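Local coordinates for protein beta-lactamase (Chitinophaga pinensis, PDB 6N36) that probably hydrolyses the amide bond of beta-lactam rings with two active-site zinc ions, as a member of the metallo-beta-lactamase superfamily, at residues L79-A84 against A101-N106; E107-L112 against H160-N165; A111-G116 against S128-V133. All coordinates share one frame; numbering follows the deposited sequence. Where two conformers were deposited one is given.

All six segments lie within the metallo-beta-lactamase superfamily region, and the contact centres are about 10 to 12 Å apart. Interaction 1, first along the chain, pairs strands 76-80 and 102-106 inside the mixed seven-stranded sheet. Interactions 2 and 3 both start from the region of helix 110-114, which follows the second strand, and share A111 and L112: the helix end meets residues 128-133 in interaction 3, and the residues leading into the helix, chiefly D109, meet the later 160-165 loop in interaction 2. Interactions 1 and 2 also touch directly, N165 binding the backbone of T81 and T82, and they bring H83 and H160 to the same zinc ion. Interaction 3 packs M103 of interaction 1 against L113 and V133.

Interaction 1: residues L79-A84 against A101-N106; sequences LLTTHA and AKMMVN. With ZN (zinc ion), chain C.
L79 is held at both ends of its backbone by strand 102-106. Its N donates to K102 O at 2.8 Å with an N-H...O angle of 167°, and L79 O receives M104 N at 3.0 Å in a nearly straight bond. This is the parallel pattern, in which one residue bonds to the neighbours on both sides of its partner, M103. Beyond L80 the strands spread apart, and a water takes over, accepting from T81 N and donating to M104 O at 2.7 Å. A second water accepts from N106 N and reaches T81 O only weakly. The hydroxyl of T81 turns elsewhere, bonding to N52.

Around these bonds the packing is apolar. L79 CG lies 3.7 Å from A101 CB, while M103 SD sits 3.8 Å from L79 CB. M103 leaves its backbone with CG anti to N (chi1 -176°) and then bends at chi2 and chi3, which folds the thioether back over L79 and lays CE against L79 O at 3.5 Å. Helix 92-99 packs on L79 and M103 through M92. L80 points to the other face of the sheet, where its CD2 branch meets M104 CB at 3.8 Å and the two side chains cross obliquely.

Past the strand end the chain runs on to H83, whose NE2 binds a zinc ion at 2.2 Å, with H85 and H160 as the other protein ligands. A beta-alpha-beta crossover between parallel neighbours in a mixed sheet, with metal-binding histidines just beyond a strand's C-terminal end, is characteristic of the metallo-beta-lactamase fold.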
ATOM      1  N   LEU A  79      11.735  -2.630   1.676  1.00 20.26           N
ATOM      2  CA  LEU A  79      10.418  -2.323   2.274  1.00 19.57           C
ATOM      3  C   LEU A  79       9.841  -1.083   1.606  1.00 19.92           C
ATOM      4  O   LEU A  79      10.533  -0.072   1.496  1.00 20.66           O
ATOM      5  CB  LEU A  79      10.573  -2.053   3.773  1.00 20.75           C
ATOM      6  CG  LEU A  79      11.270  -3.130   4.588  1.00 22.79           C
ATOM      7  CD1 LEU A  79      11.407  -2.726   6.032  1.00 24.42           C
ATOM      8  CD2 LEU A  79      10.555  -4.408   4.480  1.00 23.50           C
ATOM      9  N   LEU A  80       8.593  -1.190   1.182  1.00 18.71           N
ATOM     10  CA  LEU A  80       7.803  -0.102   0.593  1.00 18.79           C
ATOM     11  C   LEU A  80       6.464  -0.014   1.315  1.00 17.78           C
ATOM     12  O   LEU A  80       6.025  -0.981   1.973  1.00 17.64           O
ATOM     13  CB  LEU A  80       7.539  -0.392  -0.880  1.00 18.89           C
ATOM     14  CG  LEU A  80       8.746  -0.589  -1.771  1.00 20.87           C
ATOM     15  CD1 LEU A  80       8.300  -0.973  -3.169  1.00 20.83           C
ATOM     16  CD2 LEU A  80       9.580   0.661  -1.790  1.00 22.80           C
ATOM     17  N   THR A  81       5.827   1.149   1.213  1.00 17.81           N
ATOM     18  CA  THR A  81       4.454   1.338   1.698  1.00 17.27           C
ATOM     19  C   THR A  81       3.672   2.183   0.697  1.00 16.71           C
ATOM     20  O   THR A  81       4.262   3.059   0.042  1.00 18.16           O
ATOM     21  CB  THR A  81       4.415   1.970   3.095  1.00 18.93           C
ATOM     22  OG1 THR A  81       3.067   1.977   3.545  1.00 19.26           O
ATOM     23  CG2 THR A  81       4.983   3.379   3.113  1.00 19.38           C
ATOM     24  N   THR A  82       2.385   1.928   0.639  1.00 16.00           N
ATOM     25  CA  THR A  82       1.463   2.786  -0.118  1.00 16.64           C
ATOM     26  C   THR A  82       1.170   4.113   0.589  1.00 17.28           C
ATOM     27  O   THR A  82       0.925   5.122  -0.091  1.00 18.21           O
ATOM     28  CB  THR A  82       0.190   2.046  -0.496  1.00 16.77           C
ATOM     29  OG1 THR A  82      -0.469   1.547   0.669  1.00 18.76           O
ATOM     30  CG2 THR A  82       0.460   0.913  -1.463  1.00 18.41           C
ATOM     31  N   HIS A  83       1.112   4.144   1.892  1.00 17.27           N
ATOM     32  CA  HIS A  83       1.016   5.425   2.650  1.00 17.68           C
ATOM     33  C   HIS A  83       1.310   5.172   4.113  1.00 18.36           C
ATOM     34  O   HIS A  83       0.942   4.098   4.628  1.00 18.83           O
ATOM     35  CB  HIS A  83      -0.358   6.112   2.460  1.00 17.66           C
ATOM     36  CG  HIS A  83      -1.556   5.446   3.060  1.00 17.77           C
ATOM     37  ND1 HIS A  83      -2.389   4.613   2.353  1.00 20.19           N
ATOM     38  CD2 HIS A  83      -2.133   5.611   4.255  1.00 18.68           C
ATOM     39  CE1 HIS A  83      -3.426   4.276   3.115  1.00 18.11           C
ATOM     40  NE2 HIS A  83      -3.309   4.882   4.282  1.00 19.20           N
ATOM     41  N   ALA A  84       1.792   6.183   4.827  1.00 18.61           N
ATOM     42  CA  ALA A  84       2.271   5.986   6.213  1.00 19.50           C
ATOM     43  C   ALA A  84       1.155   6.216   7.245  1.00 20.01           C
ATOM     44  O   ALA A  84       1.258   7.173   8.056  1.00 19.88           O
ATOM     45  CB  ALA A  84       3.451   6.873   6.481  1.00 21.49           C
ATOM     46  N   ALA A 101      16.229  -5.056   6.076  1.00 25.59           N
ATOM     47  CA  ALA A 101      15.835  -4.555   4.748  1.00 24.92           C
ATOM     48  C   ALA A 101      15.948  -3.030   4.696  1.00 26.52           C
ATOM     49  O   ALA A 101      15.942  -2.369   5.789  1.00 27.24           O
ATOM     50  CB  ALA A 101      14.432  -5.023   4.458  1.00 24.03           C
ATOM     51  N   LYS A 102      16.099  -2.499   3.482  1.00 25.96           N
ATOM     52  CA  LYS A 102      16.157  -1.044   3.244  1.00 26.87           C
ATOM     53  C   LYS A 102      14.736  -0.500   3.176  1.00 24.28           C
ATOM     54  O   LYS A 102      13.943  -1.014   2.402  1.00 24.19           O
ATOM     55  CB  LYS A 102      16.879  -0.728   1.932  1.00 29.70           C
ATOM     56  CG  LYS A 102      18.350  -1.128   1.898  1.00 35.95           C
ATOM     57  CD  LYS A 102      18.955  -0.612   0.611  1.00 41.40           C
ATOM     58  CE  LYS A 102      20.245  -1.263   0.174  1.00 46.88           C
ATOM     59  NZ  LYS A 102      20.411  -1.125  -1.299  1.00 50.04           N
ATOM     60  N   MET A 103      14.432   0.503   3.984  1.00 24.50           N
ATOM     61  CA  MET A 103      13.144   1.246   3.888  1.00 25.07           C
ATOM     62  C   MET A 103      13.242   2.292   2.789  1.00 24.80           C
ATOM     63  O   MET A 103      14.048   3.218   2.914  1.00 26.98           O
ATOM     64  CB  MET A 103      12.796   1.975   5.177  1.00 25.97           C
ATOM     65  CG  MET A 103      11.437   2.634   5.078  1.00 25.55           C
ATOM     66  SD  MET A 103      10.093   1.434   5.279  1.00 25.90           S
ATOM     67  CE  MET A 103       9.007   1.951   3.943  1.00 25.39           C
ATOM     68  N   MET A 104      12.418   2.193   1.758  1.00 23.28           N
ATOM     69  CA  MET A 104      12.383   3.193   0.664  1.00 24.46           C
ATOM     70  C   MET A 104      10.989   3.853   0.709  1.00 23.75           C
ATOM     71  O   MET A 104       9.959   3.136   0.751  1.00 23.85           O
ATOM     72  CB  MET A 104      12.693   2.565  -0.681  1.00 25.75           C
ATOM     73  CG  MET A 104      13.968   1.765  -0.643  1.00 27.95           C
ATOM     74  SD  MET A 104      14.472   1.327  -2.314  1.00 29.47           S
ATOM     75  CE  MET A 104      16.018   0.485  -2.005  1.00 32.37           C
ATOM     76  N   VAL A 105      10.963   5.178   0.860  1.00 24.75           N
ATOM     77  CA  VAL A 105       9.715   5.935   1.160  1.00 24.72           C
ATOM     78  C   VAL A 105       9.685   7.212   0.331  1.00 24.04           C
ATOM     79  O   VAL A 105      10.741   7.867   0.151  1.00 25.05           O
ATOM     80  CB  VAL A 105       9.516   6.211   2.652  1.00 26.45           C
ATOM     81  CG1 VAL A 105      10.581   7.124   3.216  1.00 28.40           C
ATOM     82  CG2 VAL A 105       8.116   6.746   2.938  1.00 26.97           C
ATOM     83  N   ASN A 106       8.530   7.493  -0.223  1.00 23.31           N
ATOM     84  CA  ASN A 106       8.176   8.796  -0.807  1.00 23.70           C
ATOM     85  C   ASN A 106       8.710   9.908   0.093  1.00 24.23           C
ATOM     86  O   ASN A 106       8.440   9.929   1.259  1.00 23.22           O
ATOM     87  CB  ASN A 106       6.662   8.885  -0.991  1.00 23.01           C
ATOM     88  CG  ASN A 106       6.177  10.043  -1.832  1.00 24.74           C
ATOM     89  OD1 ASN A 106       6.839  11.078  -1.907  1.00 28.60           O
ATOM     90  ND2 ASN A 106       4.974   9.919  -2.337  1.00 24.58           N
TER
HETATM   91 ZN    ZN C 502      -5.069   5.426   5.482  0.90 21.90          ZN
HETATM   92  O   HOH W   1       7.389   3.146  -0.129  1.00 20.46           O
HETATM   93  O   HOH W   2       6.236   5.716   0.057  1.00 20.55           O
HETATM   94  O   HOH W   3      -6.164   3.634   4.294  1.00 27.52           O
HETATM   95  O   HOH W   4      -5.133   4.045   6.967  1.00 29.74           O
HETATM   96  O   HOH W   5      -7.028   5.886   6.495  1.00 28.90           O

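Interaction 2: residues E107-L112 against H160-N165; sequences EKDAAL and HTPGAN. With ZN (zinc ion), chain C.
The backbones of D109 and G163 come close, CA to CA 4.2 Å, where the chain leading into helix 110-114 passes a type I beta turn running from T161 to A164 and closed by A164 N to T161 O. The carboxylate of D109 reaches into this turn with both oxygens. OD2 accepts from T161 OG1 at 2.9 Å, met on the syn side and 16° out of the carboxylate plane, while OD1 takes a weak bond from G163 N at 2.9 Å. T161 has its hydroxyl between the backbone N and the carbonyl carbon (chi1 61°), which directs OG1 at the acid; the two side chains cross at about a right angle. OD2 has further partners in A84 N and in a water that also donates to G163 O at 2.8 Å.

The turn directly follows H160, whose NE2 binds a zinc ion at 2.1 Å together with H83 and H85. D109 thus ties the loop carrying one zinc ligand to A84, which lies between the other two, a second-shell position in the dinuclear site of the metallo-beta-lactamase fold.

With no side chain at G163, its CA can sit against the backbone of K108 and D109. On the outer side, K108 CB lies 3.7 Å from G163 CA; the side chain is modelled in two conformers. Inward, L112 CD2 approaches T161 CG2 loosely, at 4.3 Å.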
ATOM      1  N   GLU A 107       9.500  10.804  -0.466  1.00 26.60           N
ATOM      2  CA  GLU A 107      10.063  11.962   0.266  0.60 28.90           C
ATOM      3  C   GLU A 107       8.952  12.667   1.047  1.00 26.81           C
ATOM      4  O   GLU A 107       9.235  13.130   2.134  1.00 27.83           O
ATOM      5  CB  GLU A 107      10.734  12.953  -0.694  0.60 32.26           C
ATOM      6  CG  GLU A 107       9.924  13.226  -1.952  0.60 35.66           C
ATOM      7  CD  GLU A 107      10.185  14.520  -2.698  0.60 40.88           C
ATOM      8  OE1 GLU A 107       9.282  14.942  -3.472  0.60 44.40           O
ATOM      9  OE2 GLU A 107      11.290  15.079  -2.546  0.60 43.26           O
ATOM     10  N   LYS A 108       7.740  12.706   0.486  1.00 25.73           N
ATOM     11  CA  LYS A 108       6.628  13.490   1.071  0.50 26.12           C
ATOM     12  C   LYS A 108       6.053  12.794   2.321  1.00 25.03           C
ATOM     13  O   LYS A 108       5.341  13.465   3.053  1.00 26.32           O
ATOM     14  CB  LYS A 108       5.562  13.752   0.007  0.50 26.49           C
ATOM     15  CG  LYS A 108       6.033  14.596  -1.176  0.50 28.72           C
ATOM     16  CD  LYS A 108       5.006  14.698  -2.289  0.50 29.26           C
ATOM     17  CE  LYS A 108       3.821  15.580  -1.944  0.50 30.70           C
ATOM     18  NZ  LYS A 108       4.165  17.033  -2.038  0.50 30.75           N
ATOM     19  N   ASP A 109       6.330  11.485   2.522  1.00 24.82           N
ATOM     20  CA  ASP A 109       5.873  10.771   3.759  1.00 23.45           C
ATOM     21  C   ASP A 109       7.061  10.456   4.679  1.00 23.93           C
ATOM     22  O   ASP A 109       6.854   9.852   5.742  1.00 24.11           O
ATOM     23  CB  ASP A 109       5.083   9.486   3.471  1.00 23.04           C
ATOM     24  CG  ASP A 109       3.548   9.610   3.499  1.00 22.50           C
ATOM     25  OD1 ASP A 109       3.033  10.742   3.788  1.00 22.16           O
ATOM     26  OD2 ASP A 109       2.874   8.572   3.243  1.00 22.43           O
ATOM     27  N   ALA A 110       8.284  10.833   4.325  1.00 24.18           N
ATOM     28  CA  ALA A 110       9.458  10.425   5.126  1.00 26.06           C
ATOM     29  C   ALA A 110       9.383  10.962   6.557  1.00 25.54           C
ATOM     30  O   ALA A 110       9.669  10.218   7.518  1.00 26.10           O
ATOM     31  CB  ALA A 110      10.718  10.872   4.440  1.00 26.90           C
ATOM     32  N   ALA A 111       9.019  12.242   6.745  1.00 27.91           N
ATOM     33  CA  ALA A 111       8.957  12.816   8.104  1.00 27.95           C
ATOM     34  C   ALA A 111       7.857  12.135   8.917  1.00 27.07           C
ATOM     35  O   ALA A 111       8.100  11.762  10.069  1.00 28.01           O
ATOM     36  CB  ALA A 111       8.764  14.300   8.057  1.00 29.37           C
ATOM     37  N   LEU A 112       6.730  11.855   8.275  1.00 24.81           N
ATOM     38  CA  LEU A 112       5.603  11.178   8.966  1.00 24.63           C
ATOM     39  C   LEU A 112       6.031   9.781   9.410  1.00 23.90           C
ATOM     40  O   LEU A 112       5.744   9.359  10.511  1.00 25.31           O
ATOM     41  CB  LEU A 112       4.435  11.145   7.991  1.00 23.81           C
ATOM     42  CG  LEU A 112       3.125  10.558   8.524  1.00 23.79           C
ATOM     43  CD1 LEU A 112       2.605  11.377   9.691  1.00 24.41           C
ATOM     44  CD2 LEU A 112       2.074  10.527   7.414  1.00 23.36           C
ATOM     45  N   HIS A 160      -4.503  11.341   0.540  1.00 17.88           N
ATOM     46  CA  HIS A 160      -4.832  10.476   1.711  1.00 17.82           C
ATOM     47  C   HIS A 160      -3.716  10.617   2.762  1.00 19.96           C
ATOM     48  O   HIS A 160      -4.002  10.791   3.950  1.00 19.74           O
ATOM     49  CB  HIS A 160      -5.007   9.042   1.211  1.00 18.93           C
ATOM     50  CG  HIS A 160      -5.445   8.155   2.286  1.00 18.68           C
ATOM     51  ND1 HIS A 160      -6.773   8.017   2.619  1.00 20.58           N
ATOM     52  CD2 HIS A 160      -4.742   7.394   3.140  1.00 20.39           C
ATOM     53  CE1 HIS A 160      -6.854   7.218   3.657  1.00 19.69           C
ATOM     54  NE2 HIS A 160      -5.651   6.822   4.003  1.00 18.57           N
ATOM     55  N   THR A 161      -2.454  10.687   2.324  1.00 18.33           N
ATOM     56  CA  THR A 161      -1.338  11.277   3.053  1.00 17.92           C
ATOM     57  C   THR A 161      -0.561  12.106   2.038  1.00 18.27           C
ATOM     58  O   THR A 161      -0.716  11.879   0.841  1.00 18.46           O
ATOM     59  CB  THR A 161      -0.361  10.298   3.697  1.00 18.79           C
ATOM     60  OG1 THR A 161       0.221   9.504   2.674  1.00 19.32           O
ATOM     61  CG2 THR A 161      -1.056   9.381   4.673  1.00 18.80           C
ATOM     62  N   PRO A 162       0.264  13.057   2.480  1.00 19.47           N
ATOM     63  CA  PRO A 162       1.045  13.827   1.513  1.00 19.43           C
ATOM     64  C   PRO A 162       1.881  12.906   0.621  1.00 20.31           C
ATOM     65  O   PRO A 162       2.157  13.290  -0.580  1.00 21.09           O
ATOM     66  CB  PRO A 162       1.880  14.732   2.410  1.00 21.25           C
ATOM     67  CG  PRO A 162       0.979  14.966   3.581  1.00 22.45           C
ATOM     68  CD  PRO A 162       0.408  13.598   3.853  1.00 21.67           C
ATOM     69  N   GLY A 163       2.412  11.821   1.184  1.00 20.04           N
ATOM     70  CA  GLY A 163       3.306  10.905   0.442  1.00 21.04           C
ATOM     71  C   GLY A 163       2.628   9.643  -0.040  1.00 20.58           C
ATOM     72  O   GLY A 163       3.343   8.674  -0.460  1.00 20.66           O
ATOM     73  N   ALA A 164       1.312   9.581  -0.075  1.00 18.96           N
ATOM     74  CA  ALA A 164       0.599   8.420  -0.629  1.00 18.47           C
ATOM     75  C   ALA A 164       1.031   8.169  -2.066  1.00 18.21           C
ATOM     76  O   ALA A 164       1.327   9.140  -2.869  1.00 18.86           O
ATOM     77  CB  ALA A 164      -0.894   8.541  -0.520  1.00 17.84           C
ATOM     78  N   ASN A 165       1.199   6.890  -2.397  1.00 17.49           N
ATOM     79  CA  ASN A 165       1.759   6.529  -3.706  1.00 18.01           C
ATOM     80  C   ASN A 165       1.296   5.134  -4.116  1.00 17.67           C
ATOM     81  O   ASN A 165       0.865   4.297  -3.268  1.00 17.68           O
ATOM     82  CB  ASN A 165       3.266   6.675  -3.709  1.00 18.68           C
ATOM     83  CG  ASN A 165       4.028   5.986  -2.609  1.00 19.06           C
ATOM     84  OD1 ASN A 165       5.148   6.350  -2.360  1.00 21.20           O
ATOM     85  ND2 ASN A 165       3.551   4.881  -2.056  1.00 19.51           N
TER
HETATM   86 ZN    ZN C 502      -5.069   5.426   5.482  0.90 21.90          ZN
HETATM   87  O   HOH W   6       4.035   6.680   1.415  1.00 22.00           O
HETATM   88  O   HOH W   3      -6.164   3.634   4.294  1.00 27.52           O
HETATM   89  O   HOH W   4      -5.133   4.045   6.967  1.00 29.74           O
HETATM   90  O   HOH W   5      -7.028   5.886   6.495  1.00 28.90           O

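Interaction 3: residues A111-G116 against S128-V133; sequences ALLADG and SMFLPV
G116 lies flat over one face of the F130 ring, its CA 3.7 Å from the ring centroid in a CH-pi contact and its carbonyl carbon also above the ring. F130 adopts chi1 55°, with CG between the backbone N and the carbonyl carbon, and this rotation folds the ring back beneath the glycine. L113 O approaches the same ring at its edge, near the plane, 3.6 Å from CE1. The CD1 branch of L113 meets F130 CE1 at 3.9 Å, the two side chains crossing at about a right angle.

L113 carries CG anti to its own N (chi1 -171°), and that sets the branch point against V133, CG to CB 3.9 Å. V89 of helix 86-89 packs on both L113 and F130, while M103 of strand 102-106 packs on L113 and V133. At the outer edge, the ring of P132 rests on the helix end with CB beside A114 O.

The backbones join the same two stretches. V133 N donates to L113 O at 3.0 Å, from above the carbonyl plane. G116 O is gripped by two amides, M129 N at 2.7 Å, nearly in line with the C=O, and F130 N at 3.1 Å. S128 OG adds a weak bond to D115 O, whereas the carboxylate of D115 turns to S119.

G116 has positive phi, a conformation that favours glycine, and with no side chain it fits between F130 O and S128 OG. The chemistry implies that the helix end and the turn after it are fastened to residues 128-133 mainly by the main-chain carbonyls of L113 and G116 accepting amides, and by the face of F130 closing on G116.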
ATOM      1  N   ALA A 111       9.019  12.242   6.745  1.00 27.91           N
ATOM      2  CA  ALA A 111       8.957  12.816   8.104  1.00 27.95           C
ATOM      3  C   ALA A 111       7.857  12.135   8.917  1.00 27.07           C
ATOM      4  O   ALA A 111       8.100  11.762  10.069  1.00 28.01           O
ATOM      5  CB  ALA A 111       8.764  14.300   8.057  1.00 29.37           C
ATOM      6  N   LEU A 112       6.730  11.855   8.275  1.00 24.81           N
ATOM      7  CA  LEU A 112       5.603  11.178   8.966  1.00 24.63           C
ATOM      8  C   LEU A 112       6.031   9.781   9.410  1.00 23.90           C
ATOM      9  O   LEU A 112       5.744   9.359  10.511  1.00 25.31           O
ATOM     10  CB  LEU A 112       4.435  11.145   7.991  1.00 23.81           C
ATOM     11  CG  LEU A 112       3.125  10.558   8.524  1.00 23.79           C
ATOM     12  CD1 LEU A 112       2.605  11.377   9.691  1.00 24.41           C
ATOM     13  CD2 LEU A 112       2.074  10.527   7.414  1.00 23.36           C
ATOM     14  N   LEU A 113       6.662   9.024   8.542  1.00 24.35           N
ATOM     15  CA  LEU A 113       7.139   7.668   8.901  1.00 24.28           C
ATOM     16  C   LEU A 113       8.183   7.749  10.027  1.00 25.92           C
ATOM     17  O   LEU A 113       8.181   6.922  10.892  1.00 25.45           O
ATOM     18  CB  LEU A 113       7.717   7.040   7.625  1.00 24.40           C
ATOM     19  CG  LEU A 113       8.054   5.557   7.766  1.00 25.19           C
ATOM     20  CD1 LEU A 113       6.796   4.725   8.040  1.00 26.00           C
ATOM     21  CD2 LEU A 113       8.774   5.110   6.529  1.00 26.09           C
ATOM     22  N   ALA A 114       9.047   8.751   9.984  1.00 27.31           N
ATOM     23  CA  ALA A 114      10.161   8.910  10.951  1.00 30.07           C
ATOM     24  C   ALA A 114       9.650   9.446  12.308  1.00 31.46           C
ATOM     25  O   ALA A 114      10.349   9.255  13.333  1.00 32.46           O
ATOM     26  CB  ALA A 114      11.227   9.773  10.318  1.00 31.66           C
ATOM     27  N   ASP A 115       8.432   9.942  12.396  1.00 29.96           N
ATOM     28  CA  ASP A 115       7.896  10.452  13.676  1.00 31.97           C
ATOM     29  C   ASP A 115       6.731   9.620  14.171  1.00 31.55           C
ATOM     30  O   ASP A 115       6.159   9.997  15.186  1.00 33.81           O
ATOM     31  CB  ASP A 115       7.631  11.941  13.545  1.00 32.15           C
ATOM     32  CG  ASP A 115       6.457  12.382  12.723  1.00 32.45           C
ATOM     33  OD1 ASP A 115       5.502  11.626  12.596  1.00 32.61           O
ATOM     34  OD2 ASP A 115       6.467  13.600  12.351  1.00 36.19           O
ATOM     35  N   GLY A 116       6.457   8.476  13.535  1.00 30.47           N
ATOM     36  CA  GLY A 116       5.468   7.531  14.074  1.00 29.79           C
ATOM     37  C   GLY A 116       4.049   8.061  13.965  1.00 29.97           C
ATOM     38  O   GLY A 116       3.143   7.577  14.680  1.00 28.09           O
ATOM     39  N   SER A 128       2.575   9.033  19.003  1.00 38.50           N
ATOM     40  CA  SER A 128       2.904   8.073  17.923  1.00 36.89           C
ATOM     41  C   SER A 128       1.760   7.078  17.773  1.00 36.72           C
ATOM     42  O   SER A 128       1.230   6.543  18.766  1.00 36.85           O
ATOM     43  CB  SER A 128       4.213   7.392  18.156  1.00 39.17           C
ATOM     44  OG  SER A 128       5.297   8.266  17.874  1.00 43.18           O
ATOM     45  N   MET A 129       1.375   6.820  16.545  1.00 30.38           N
ATOM     46  CA  MET A 129       0.424   5.722  16.269  1.00 30.08           C
ATOM     47  C   MET A 129       1.217   4.469  15.869  1.00 27.54           C
ATOM     48  O   MET A 129       0.608   3.418  15.875  1.00 30.08           O
ATOM     49  CB  MET A 129      -0.550   6.130  15.175  1.00 29.09           C
ATOM     50  CG  MET A 129      -1.486   7.246  15.631  1.00 31.96           C
ATOM     51  SD  MET A 129      -2.518   7.812  14.303  1.00 31.43           S
ATOM     52  CE  MET A 129      -1.353   8.972  13.605  1.00 31.88           C
ATOM     53  N   PHE A 130       2.482   4.603  15.468  1.00 27.68           N
ATOM     54  CA  PHE A 130       3.300   3.418  15.090  1.00 26.77           C
ATOM     55  C   PHE A 130       4.764   3.701  15.401  1.00 27.26           C
ATOM     56  O   PHE A 130       5.144   4.888  15.523  1.00 27.93           O
ATOM     57  CB  PHE A 130       3.101   3.065  13.613  1.00 24.43           C
ATOM     58  CG  PHE A 130       3.361   4.203  12.660  1.00 23.65           C
ATOM     59  CD1 PHE A 130       4.631   4.490  12.198  1.00 24.41           C
ATOM     60  CD2 PHE A 130       2.331   5.018  12.241  1.00 23.30           C
ATOM     61  CE1 PHE A 130       4.872   5.577  11.373  1.00 24.72           C
ATOM     62  CE2 PHE A 130       2.556   6.039  11.312  1.00 23.81           C
ATOM     63  CZ  PHE A 130       3.843   6.354  10.925  1.00 24.29           C
ATOM     64  N   LEU A 131       5.571   2.649  15.537  1.00 26.98           N
ATOM     65  CA  LEU A 131       7.012   2.792  15.799  1.00 28.34           C
ATOM     66  C   LEU A 131       7.634   3.438  14.581  1.00 28.33           C
ATOM     67  O   LEU A 131       7.444   2.999  13.449  1.00 27.34           O
ATOM     68  CB  LEU A 131       7.676   1.450  16.108  1.00 29.38           C
ATOM     69  CG  LEU A 131       7.321   0.816  17.443  1.00 32.02           C
ATOM     70  CD1 LEU A 131       8.076  -0.471  17.615  1.00 32.66           C
ATOM     71  CD2 LEU A 131       7.615   1.751  18.610  1.00 34.21           C
ATOM     72  N   PRO A 132       8.453   4.468  14.764  1.00 28.17           N
ATOM     73  CA  PRO A 132       9.028   5.184  13.646  1.00 28.69           C
ATOM     74  C   PRO A 132      10.074   4.389  12.875  1.00 28.62           C
ATOM     75  O   PRO A 132      10.703   3.434  13.396  1.00 30.00           O
ATOM     76  CB  PRO A 132       9.690   6.427  14.226  1.00 31.53           C
ATOM     77  CG  PRO A 132       9.537   6.311  15.683  1.00 33.46           C
ATOM     78  CD  PRO A 132       8.786   5.069  16.066  1.00 31.81           C
ATOM     79  N   VAL A 133      10.180   4.745  11.615  1.00 27.80           N
ATOM     80  CA  VAL A 133      11.127   4.132  10.667  1.00 28.05           C
ATOM     81  C   VAL A 133      11.877   5.230   9.924  1.00 28.78           C
ATOM     82  O   VAL A 133      11.240   6.100   9.332  1.00 28.72           O
ATOM     83  CB  VAL A 133      10.437   3.175   9.680  1.00 26.44           C
ATOM     84  CG1 VAL A 133      11.502   2.480   8.861  1.00 27.61           C
ATOM     85  CG2 VAL A 133       9.449   2.210  10.345  1.00 26.97           C
TER